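Local structure of O-methyltransferase family 2 (5I2H) at residues 168-182 against 207-221. The protein binds the flavonoid apigenin and probably, as a dimer, transfers methyl groups from S-adenosyl-L-methionine to hydroxyl oxygens of small molecules. Residues are numbered along the deposited sequence; the frame is centred on the assembly and turned at random. Where two conformers were deposited one is given.
Sequences RAWNVAPRFADVLPA and SGIYTMAVLQKYPTW. With AGI (5,7-dihydroxy-2-(4-hydroxyphenyl)-4H-chromen-4-one), chain C.
Tyr-210 lies as a knob among Ala-169, Val-172, Ala-173 and Phe-176, with Val-172 CG1 and Phe-176 CB at its ring edge. With CG beside its own backbone N (chi1 -69°), the ring brings CE2 to 3.7 Å from Ala-169 CB, and the methyls of Ala-169 and Ala-173 are small enough to let it close on the helix backbone. An edge of the same ring points at the face of Phe-176, a T-shaped pair with planes at 77°. On the other flank Ile-209 CD1 lies 3.7 Å from the centroid of the five-membered ring of Trp-170, over its face, a CH-pi contact, while Ile-209 CG2 touches Trp-170 CE3 and Ala-173 CB. With an alanine in place of Trp-170, Ile-209 would probably lose the flat surface that covers its CD1 and be left freer to turn. Farther along, Ala-173 and Ala-177 both meet Ala-213 methyl to methyl, small side chains that allow the segment axes to approach to 8.5 Å, crossing at -43°. Helix 209-217 follows the first strand of the Rossmann-like methyltransferase sheet, strand 199-203, after an ST turn in which Ser-207 OG accepts from Ile-209 N; helix 168-179 packs against it and the sheet, Phe-176 and Tyr-210 both resting on Leu-267. Val-214 CG2 meets the edge of the Phe-176 ring and Leu-180 CD2, a branched methyl that can touch both. At the far end Tyr-218 OH lies 3.0 Å from Leu-180 O, and a water bridges Asp-178 OD1 and Lys-217 NZ, opposite charges too far apart for a salt bridge. At the other end a second water joins Tyr-210 OH to Arg-168 NE, probably helping to position a guanidinium whose NH1 donates to apigenin OAC at 2.7 Å. Tyr-317 also bonds to that NH1 and to apigenin; Tyr-109 of the second subunit packs on Arg-168 and hydrogen-bonds apigenin.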
ATOM      1  N   ARG A 168      14.485   4.449  12.555  1.00  9.93           N
ATOM      2  CA  ARG A 168      15.051   4.553  11.213  1.00 11.62           C
ATOM      3  C   ARG A 168      16.519   4.959  11.272  1.00 10.33           C
ATOM      4  O   ARG A 168      17.357   4.380  10.577  1.00  9.26           O
ATOM      5  CB  ARG A 168      14.260   5.535  10.334  1.00 12.63           C
ATOM      6  CG  ARG A 168      14.889   5.646   8.914  1.00 15.99           C
ATOM      7  CD  ARG A 168      14.065   6.509   7.960  1.00 18.84           C
ATOM      8  NE  ARG A 168      13.945   7.881   8.489  1.00 21.31           N
ATOM      9  CZ  ARG A 168      12.942   8.710   8.222  1.00 23.33           C
ATOM     10  NH1 ARG A 168      11.958   8.316   7.410  1.00 26.45           N
ATOM     11  NH2 ARG A 168      12.926   9.928   8.768  1.00 22.34           N
ATOM     12  N   ALA A 169      16.860   5.926  12.128  1.00  9.27           N
ATOM     13  CA  ALA A 169      18.248   6.366  12.217  1.00  9.04           C
ATOM     14  C   ALA A 169      19.181   5.240  12.659  1.00  9.87           C
ATOM     15  O   ALA A 169      20.306   5.133  12.142  1.00  9.77           O
ATOM     16  CB  ALA A 169      18.353   7.557  13.165  1.00  9.14           C
ATOM     17  N   TRP A 170      18.760   4.399  13.620  1.00  8.92           N
ATOM     18  CA  TRP A 170      19.661   3.310  14.010  1.00  7.84           C
ATOM     19  C   TRP A 170      19.913   2.366  12.837  1.00  7.84           C
ATOM     20  O   TRP A 170      20.978   1.748  12.755  1.00  9.94           O
ATOM     21  CB  TRP A 170      19.117   2.499  15.193  1.00  8.36           C
ATOM     22  CG  TRP A 170      19.077   3.241  16.497  1.00  9.21           C
ATOM     23  CD1 TRP A 170      17.952   3.523  17.245  1.00 10.71           C
ATOM     24  CD2 TRP A 170      20.198   3.781  17.243  1.00 10.45           C
ATOM     25  NE1 TRP A 170      18.303   4.232  18.367  1.00 11.82           N
ATOM     26  CE2 TRP A 170      19.666   4.390  18.406  1.00 11.00           C
ATOM     27  CE3 TRP A 170      21.594   3.825  17.032  1.00 10.62           C
ATOM     28  CZ2 TRP A 170      20.488   5.025  19.368  1.00 11.33           C
ATOM     29  CZ3 TRP A 170      22.402   4.433  17.989  1.00 11.35           C
ATOM     30  CH2 TRP A 170      21.847   5.035  19.128  1.00 10.02           C
ATOM     31  N   ASN A 171      18.947   2.238  11.921  1.00  8.51           N
ATOM     32  CA  ASN A 171      19.160   1.383  10.759  1.00  6.89           C
ATOM     33  C   ASN A 171      20.029   2.027   9.690  1.00  8.87           C
ATOM     34  O   ASN A 171      20.689   1.302   8.942  1.00 13.37           O
ATOM     35  CB  ASN A 171      17.827   0.989  10.123  1.00  7.38           C
ATOM     36  CG  ASN A 171      17.166  -0.154  10.866  1.00  7.30           C
ATOM     37  OD1 ASN A 171      17.445  -1.331  10.574  1.00  9.77           O
ATOM     38  ND2 ASN A 171      16.326   0.171  11.875  1.00  6.86           N
ATOM     39  N   VAL A 172      20.018   3.349   9.559  1.00  6.90           N
ATOM     40  CA  VAL A 172      20.683   4.014   8.438  1.00  7.75           C
ATOM     41  C   VAL A 172      22.008   4.649   8.867  1.00  8.53           C
ATOM     42  O   VAL A 172      22.940   4.737   8.063  1.00 10.64           O
ATOM     43  CB  VAL A 172      19.768   5.079   7.806  1.00  7.85           C
ATOM     44  CG1 VAL A 172      20.487   5.759   6.592  1.00  9.55           C
ATOM     45  CG2 VAL A 172      18.422   4.435   7.365  1.00  9.88           C
ATOM     46  N   ALA A 173      22.105   5.110  10.121  1.00  7.82           N
ATOM     47  CA  ALA A 173      23.319   5.815  10.523  1.00  7.68           C
ATOM     48  C   ALA A 173      24.591   4.975  10.336  1.00  9.26           C
ATOM     49  O   ALA A 173      25.615   5.558   9.936  1.00 10.60           O
ATOM     50  CB  ALA A 173      23.212   6.315  11.976  1.00  8.24           C
ATOM     51  N   PRO A 174      24.595   3.639  10.536  1.00 10.13           N
ATOM     52  CA  PRO A 174      25.836   2.882  10.261  1.00 10.14           C
ATOM     53  C   PRO A 174      26.305   3.001   8.815  1.00 10.33           C
ATOM     54  O   PRO A 174      27.522   3.140   8.560  1.00 10.81           O
ATOM     55  CB  PRO A 174      25.455   1.434  10.612  1.00 10.40           C
ATOM     56  CG  PRO A 174      24.356   1.579  11.675  1.00 10.17           C
ATOM     57  CD  PRO A 174      23.568   2.802  11.204  1.00 10.37           C
ATOM     58  N   ARG A 175      25.372   2.923   7.856  0.59 10.29           N
ATOM     59  CA  ARG A 175      25.720   3.152   6.457  0.59 10.51           C
ATOM     60  C   ARG A 175      26.230   4.569   6.257  0.59 10.80           C
ATOM     61  O   ARG A 175      27.282   4.791   5.644  0.59 12.27           O
ATOM     62  CB  ARG A 175      24.503   2.916   5.562  0.59 12.58           C
ATOM     63  CG  ARG A 175      23.951   1.534   5.607  0.59 14.20           C
ATOM     64  CD  ARG A 175      24.925   0.536   5.060  0.59 13.40           C
ATOM     65  NE  ARG A 175      24.517  -0.830   5.361  0.59 15.29           N
ATOM     66  CZ  ARG A 175      25.265  -1.874   5.040  0.59 15.60           C
ATOM     67  NH1 ARG A 175      26.435  -1.675   4.429  0.59 15.59           N
ATOM     68  NH2 ARG A 175      24.852  -3.097   5.323  0.59 16.62           N
ATOM     69  N   PHE A 176      25.479   5.544   6.764  1.00 10.10           N
ATOM     70  CA  PHE A 176      25.849   6.938   6.612  1.00 10.62           C
ATOM     71  C   PHE A 176      27.275   7.187   7.063  1.00 10.66           C
ATOM     72  O   PHE A 176      28.062   7.820   6.345  1.00 10.47           O
ATOM     73  CB  PHE A 176      24.892   7.810   7.422  1.00 10.87           C
ATOM     74  CG  PHE A 176      25.237   9.268   7.375  1.00 13.21           C
ATOM     75  CD1 PHE A 176      24.739  10.066   6.376  1.00 14.09           C
ATOM     76  CD2 PHE A 176      26.046   9.828   8.331  1.00 14.62           C
ATOM     77  CE1 PHE A 176      25.065  11.408   6.325  1.00 16.53           C
ATOM     78  CE2 PHE A 176      26.391  11.168   8.297  1.00 16.75           C
ATOM     79  CZ  PHE A 176      25.900  11.960   7.292  1.00 16.69           C
ATOM     80  N   ALA A 177      27.612   6.735   8.278  1.00 10.36           N
ATOM     81  CA  ALA A 177      28.970   6.932   8.768  1.00 10.61           C
ATOM     82  C   ALA A 177      29.977   6.199   7.879  1.00 12.63           C
ATOM     83  O   ALA A 177      31.089   6.697   7.636  1.00 15.98           O
ATOM     84  CB  ALA A 177      29.080   6.487  10.224  1.00  9.73           C
ATOM     85  N   ASP A 178      29.602   5.015   7.380  1.00 11.62           N
ATOM     86  CA  ASP A 178      30.525   4.250   6.562  1.00 13.48           C
ATOM     87  C   ASP A 178      30.857   4.971   5.259  1.00 13.51           C
ATOM     88  O   ASP A 178      31.991   4.863   4.758  1.00 16.06           O
ATOM     89  CB  ASP A 178      29.933   2.863   6.287  1.00 17.73           C
ATOM     90  CG  ASP A 178      30.874   1.978   5.498  1.00 22.48           C
ATOM     91  OD1 ASP A 178      31.979   1.681   5.998  1.00 22.90           O
ATOM     92  OD2 ASP A 178      30.503   1.592   4.368  1.00 24.87           O
ATOM     93  N   VAL A 179      29.906   5.698   4.677  1.00 12.08           N
ATOM     94  CA  VAL A 179      30.161   6.305   3.365  1.00 12.64           C
ATOM     95  C   VAL A 179      30.543   7.778   3.431  1.00 13.23           C
ATOM     96  O   VAL A 179      30.919   8.344   2.392  1.00 16.07           O
ATOM     97  CB  VAL A 179      28.970   6.145   2.399  1.00 14.31           C
ATOM     98  CG1 VAL A 179      28.611   4.661   2.264  1.00 15.35           C
ATOM     99  CG2 VAL A 179      27.773   6.984   2.856  1.00 15.82           C
ATOM    100  N   LEU A 180      30.475   8.415   4.598  1.00 12.65           N
ATOM    101  CA  LEU A 180      30.912   9.805   4.687  1.00 12.55           C
ATOM    102  C   LEU A 180      32.423   9.906   4.509  1.00 15.13           C
ATOM    103  O   LEU A 180      33.166   9.331   5.315  1.00 17.02           O
ATOM    104  CB  LEU A 180      30.517  10.401   6.029  1.00 11.60           C
ATOM    105  CG  LEU A 180      30.986  11.835   6.236  1.00 12.24           C
ATOM    106  CD1 LEU A 180      30.285  12.782   5.272  1.00 12.66           C
ATOM    107  CD2 LEU A 180      30.712  12.228   7.672  1.00 12.81           C
ATOM    108  N   PRO A 181      32.923  10.620   3.497  1.00 16.55           N
ATOM    109  CA  PRO A 181      34.380  10.765   3.347  1.00 18.73           C
ATOM    110  C   PRO A 181      34.966  11.621   4.463  1.00 17.37           C
ATOM    111  O   PRO A 181      34.290  12.478   5.025  1.00 18.66           O
ATOM    112  CB  PRO A 181      34.539  11.444   1.976  1.00 20.74           C
ATOM    113  CG  PRO A 181      33.206  11.203   1.237  1.00 19.61           C
ATOM    114  CD  PRO A 181      32.179  11.217   2.374  1.00 17.07           C
ATOM    115  N   ALA A 182      36.249  11.390   4.774  1.00 20.14           N
ATOM    116  CA  ALA A 182      36.908  12.158   5.836  1.00 22.89           C
ATOM    117  C   ALA A 182      36.935  13.662   5.556  1.00 24.95           C
ATOM    118  O   ALA A 182      36.967  14.463   6.495  1.00 24.21           O
ATOM    119  CB  ALA A 182      38.345  11.658   6.040  1.00 24.19           C
ATOM    120  N   SER A 207      17.649  13.322  18.059  0.58 27.48           N
ATOM    121  CA  SER A 207      18.201  11.981  18.176  0.58 25.74           C
ATOM    122  C   SER A 207      19.704  12.178  18.021  0.58 22.35           C
ATOM    123  O   SER A 207      20.456  11.696  18.870  0.58 22.20           O
ATOM    124  CB  SER A 207      17.632  10.977  17.155  0.58 25.45           C
ATOM    125  OG  SER A 207      18.479  10.844  16.005  0.58 27.21           O
ATOM    126  N   GLY A 208      20.158  12.923  16.989  1.00 17.22           N
ATOM    127  CA  GLY A 208      21.589  13.105  16.803  1.00 11.75           C
ATOM    128  C   GLY A 208      22.341  11.814  16.505  1.00  8.12           C
ATOM    129  O   GLY A 208      23.584  11.772  16.545  1.00  9.63           O
ATOM    130  N   ILE A 209      21.594  10.755  16.198  1.00  8.28           N
ATOM    131  CA  ILE A 209      22.180   9.426  16.029  1.00  7.42           C
ATOM    132  C   ILE A 209      23.170   9.411  14.874  1.00  8.95           C
ATOM    133  O   ILE A 209      24.206   8.729  14.949  1.00  9.31           O
ATOM    134  CB  ILE A 209      21.053   8.402  15.848  1.00  7.90           C
ATOM    135  CG1 ILE A 209      20.366   8.176  17.209  1.00 11.13           C
ATOM    136  CG2 ILE A 209      21.569   7.069  15.305  1.00  9.74           C
ATOM    137  CD1 ILE A 209      19.016   7.478  17.069  1.00 13.19           C
ATOM    138  N   TYR A 210      22.876  10.141  13.781  1.00  7.78           N
ATOM    139  CA  TYR A 210      23.819  10.138  12.666  1.00  8.38           C
ATOM    140  C   TYR A 210      25.162  10.709  13.091  1.00  7.64           C
ATOM    141  O   TYR A 210      26.218  10.196  12.693  1.00  8.67           O
ATOM    142  CB  TYR A 210      23.265  10.905  11.467  1.00  8.76           C
ATOM    143  CG  TYR A 210      22.091  10.182  10.825  1.00 10.58           C
ATOM    144  CD1 TYR A 210      22.287   9.201   9.864  1.00 14.55           C
ATOM    145  CD2 TYR A 210      20.777  10.477  11.187  1.00 14.59           C
ATOM    146  CE1 TYR A 210      21.212   8.529   9.292  1.00 14.25           C
ATOM    147  CE2 TYR A 210      19.695   9.812  10.611  1.00 14.36           C
ATOM    148  CZ  TYR A 210      19.920   8.847   9.653  1.00 15.37           C
ATOM    149  OH  TYR A 210      18.856   8.170   9.078  1.00 17.36           O
ATOM    150  N   THR A 211      25.133  11.794  13.878  1.00  7.72           N
ATOM    151  CA  THR A 211      26.370  12.393  14.369  1.00  8.40           C
ATOM    152  C   THR A 211      27.088  11.463  15.331  1.00  9.21           C
ATOM    153  O   THR A 211      28.317  11.341  15.262  1.00 10.18           O
ATOM    154  CB  THR A 211      26.066  13.730  15.033  1.00 11.97           C
ATOM    155  OG1 THR A 211      25.520  14.599  14.036  1.00 13.98           O
ATOM    156  CG2 THR A 211      27.331  14.369  15.608  1.00 11.23           C
HETATM  157  N   MSE A 212      26.346  10.782  16.220  1.00  8.71           N
HETATM  158  CA  MSE A 212      26.989   9.850  17.143  1.00  7.84           C
HETATM  159  C   MSE A 212      27.711   8.729  16.379  1.00  8.81           C
HETATM  160  O   MSE A 212      28.826   8.363  16.758  1.00 10.43           O
HETATM  161  CB  MSE A 212      25.987   9.269  18.136  1.00  8.78           C
HETATM  162  CG  MSE A 212      25.372  10.357  18.993  1.00 11.15           C
HETATM  163 SE   MSE A 212      23.858   9.616  19.917  0.79 13.58          SE
HETATM  164  CE  MSE A 212      23.058  11.368  20.316  1.00 15.59           C
ATOM    165  N   ALA A 213      27.107   8.195  15.308  1.00  8.88           N
ATOM    166  CA  ALA A 213      27.818   7.197  14.509  1.00  7.18           C
ATOM    167  C   ALA A 213      29.090   7.784  13.901  1.00  8.80           C
ATOM    168  O   ALA A 213      30.160   7.157  13.943  1.00 10.37           O
ATOM    169  CB  ALA A 213      26.899   6.627  13.430  1.00  6.91           C
ATOM    170  N   VAL A 214      28.998   8.985  13.317  1.00  7.62           N
ATOM    171  CA  VAL A 214      30.196   9.593  12.739  1.00  8.69           C
ATOM    172  C   VAL A 214      31.274   9.759  13.804  1.00  8.83           C
ATOM    173  O   VAL A 214      32.463   9.481  13.566  1.00 12.01           O
ATOM    174  CB  VAL A 214      29.827  10.937  12.078  1.00 10.66           C
ATOM    175  CG1 VAL A 214      31.085  11.733  11.702  1.00 11.63           C
ATOM    176  CG2 VAL A 214      28.969  10.662  10.841  1.00 11.84           C
ATOM    177  N   LEU A 215      30.883  10.176  15.007  1.00  8.88           N
ATOM    178  CA  LEU A 215      31.893  10.373  16.050  1.00  8.18           C
ATOM    179  C   LEU A 215      32.534   9.059  16.491  1.00 10.94           C
ATOM    180  O   LEU A 215      33.706   9.067  16.895  1.00 11.65           O
ATOM    181  CB  LEU A 215      31.290  11.071  17.275  1.00  9.08           C
ATOM    182  CG  LEU A 215      30.831  12.519  17.065  1.00  8.34           C
ATOM    183  CD1 LEU A 215      30.294  13.110  18.400  1.00  9.17           C
ATOM    184  CD2 LEU A 215      31.931  13.402  16.454  1.00 11.32           C
ATOM    185  N   GLN A 216      31.792   7.935  16.476  1.00  9.97           N
ATOM    186  CA  GLN A 216      32.450   6.650  16.741  1.00 10.44           C
ATOM    187  C   GLN A 216      33.417   6.279  15.626  1.00 11.92           C
ATOM    188  O   GLN A 216      34.471   5.674  15.885  1.00 15.71           O
ATOM    189  CB  GLN A 216      31.422   5.533  16.935  1.00 10.11           C
ATOM    190  CG  GLN A 216      30.523   5.705  18.149  1.00 11.70           C
ATOM    191  CD  GLN A 216      29.770   4.432  18.428  1.00 12.63           C
ATOM    192  OE1 GLN A 216      29.672   3.567  17.549  1.00 15.87           O
ATOM    193  NE2 GLN A 216      29.251   4.284  19.650  1.00 12.02           N
ATOM    194  N   LYS A 217      33.095   6.630  14.391  1.00 11.75           N
ATOM    195  CA  LYS A 217      33.991   6.313  13.291  1.00 14.90           C
ATOM    196  C   LYS A 217      35.246   7.177  13.316  1.00 15.15           C
ATOM    197  O   LYS A 217      36.324   6.723  12.913  1.00 16.90           O
ATOM    198  CB  LYS A 217      33.270   6.501  11.965  1.00 16.30           C
ATOM    199  CG  LYS A 217      34.199   6.240  10.779  1.00 19.37           C
ATOM    200  CD  LYS A 217      33.456   5.906   9.557  1.00 25.29           C
ATOM    201  CE  LYS A 217      34.381   5.108   8.620  1.00 30.47           C
ATOM    202  NZ  LYS A 217      34.587   3.682   9.069  1.00 33.47           N
ATOM    203  N   TYR A 218      35.116   8.424  13.771  1.00 13.52           N
ATOM    204  CA  TYR A 218      36.173   9.429  13.696  1.00 16.40           C
ATOM    205  C   TYR A 218      36.442   9.920  15.113  1.00 15.76           C
ATOM    206  O   TYR A 218      35.883  10.940  15.552  1.00 14.88           O
ATOM    207  CB  TYR A 218      35.769  10.576  12.775  1.00 17.34           C
ATOM    208  CG  TYR A 218      35.687  10.217  11.308  1.00 18.71           C
ATOM    209  CD1 TYR A 218      36.843  10.033  10.550  1.00 22.72           C
ATOM    210  CD2 TYR A 218      34.460  10.074  10.676  1.00 17.88           C
ATOM    211  CE1 TYR A 218      36.780   9.726   9.210  1.00 24.85           C
ATOM    212  CE2 TYR A 218      34.385   9.766   9.325  1.00 20.90           C
ATOM    213  CZ  TYR A 218      35.541   9.587   8.600  1.00 24.94           C
ATOM    214  OH  TYR A 218      35.460   9.288   7.254  1.00 26.67           O
ATOM    215  N   PRO A 219      37.296   9.226  15.857  1.00 17.84           N
ATOM    216  CA  PRO A 219      37.513   9.569  17.278  1.00 18.56           C
ATOM    217  C   PRO A 219      38.086  10.966  17.523  1.00 19.21           C
ATOM    218  O   PRO A 219      38.023  11.455  18.667  1.00 19.68           O
ATOM    219  CB  PRO A 219      38.495   8.488  17.740  1.00 21.68           C
ATOM    220  CG  PRO A 219      38.348   7.385  16.747  1.00 23.92           C
ATOM    221  CD  PRO A 219      38.032   8.022  15.445  1.00 21.41           C
ATOM    222  N   THR A 220      38.664  11.613  16.514  1.00 16.83           N
ATOM    223  CA  THR A 220      39.201  12.960  16.696  1.00 19.49           C
ATOM    224  C   THR A 220      38.189  14.047  16.395  1.00 18.08           C
ATOM    225  O   THR A 220      38.515  15.229  16.543  1.00 18.73           O
ATOM    226  CB  THR A 220      40.421  13.203  15.809  1.00 21.83           C
ATOM    227  OG1 THR A 220      40.030  13.138  14.433  1.00 23.22           O
ATOM    228  CG2 THR A 220      41.499  12.176  16.068  1.00 23.25           C
ATOM    229  N   TRP A 221      36.985  13.690  15.955  1.00 17.53           N
ATOM    230  CA  TRP A 221      36.013  14.710  15.601  1.00 15.25           C
ATOM    231  C   TRP A 221      35.208  15.126  16.812  1.00 13.46           C
ATOM    232  O   TRP A 221      35.218  14.466  17.852  1.00 14.49           O
ATOM    233  CB  TRP A 221      35.050  14.220  14.518  1.00 13.63           C
ATOM    234  CG  TRP A 221      35.670  14.044  13.178  1.00 15.88           C
ATOM    235  CD1 TRP A 221      36.994  13.841  12.896  1.00 17.44           C
ATOM    236  CD2 TRP A 221      34.984  14.033  11.927  1.00 15.46           C
ATOM    237  NE1 TRP A 221      37.171  13.683  11.531  1.00 18.22           N
ATOM    238  CE2 TRP A 221      35.951  13.794  10.920  1.00 17.62           C
ATOM    239  CE3 TRP A 221      33.638  14.194  11.556  1.00 14.96           C
ATOM    240  CZ2 TRP A 221      35.620  13.732   9.567  1.00 17.66           C
ATOM    241  CZ3 TRP A 221      33.307  14.121  10.219  1.00 15.68           C
ATOM    242  CH2 TRP A 221      34.300  13.895   9.232  1.00 17.23           C
TER
HETATM  243  CAG AGI C 501       5.256  12.835  12.068  1.00 46.44           C
HETATM  244  CAE AGI C 501       4.080  12.784  12.810  1.00 47.01           C
HETATM  245  CAM AGI C 501       3.533  13.971  13.289  1.00 47.54           C
HETATM  246  OAB AGI C 501       2.377  13.900  14.011  1.00 48.49           O
HETATM  247  CAF AGI C 501       4.160  15.203  13.030  1.00 47.10           C
HETATM  248  CAH AGI C 501       5.341  15.253  12.282  1.00 46.65           C
HETATM  249  CAP AGI C 501       5.884  14.058  11.805  1.00 45.12           C
HETATM  250  CAQ AGI C 501       7.131  13.970  10.999  1.00 42.50           C
HETATM  251  OAL AGI C 501       7.301  12.734  10.420  1.00 40.41           O
HETATM  252  CAJ AGI C 501       8.059  15.013  10.831  1.00 40.70           C
HETATM  253  CAR AGI C 501       9.204  14.808  10.038  1.00 38.44           C
HETATM  254  OAA AGI C 501      10.053  15.722   9.893  1.00 34.76           O
HETATM  255  CAT AGI C 501       9.412  13.457   9.394  1.00 38.64           C
HETATM  256  CAS AGI C 501       8.375  12.427   9.632  1.00 38.35           C
HETATM  257  CAK AGI C 501       8.478  11.164   9.075  1.00 35.64           C
HETATM  258  CAN AGI C 501       9.566  10.850   8.283  1.00 34.15           C
HETATM  259  OAC AGI C 501       9.620   9.593   7.783  1.00 31.85           O
HETATM  260  CAI AGI C 501      10.592  11.769   8.019  1.00 35.47           C
HETATM  261  CAO AGI C 501      10.573  13.056   8.531  1.00 36.68           C
HETATM  262  OAD AGI C 501      11.590  13.885   8.233  1.00 36.69           O
HETATM  263  O   HOH W   1      16.334   8.815  10.053  1.00 22.30           O
HETATM  264  O   HOH W   2      31.997   1.761   9.150  1.00 29.92           O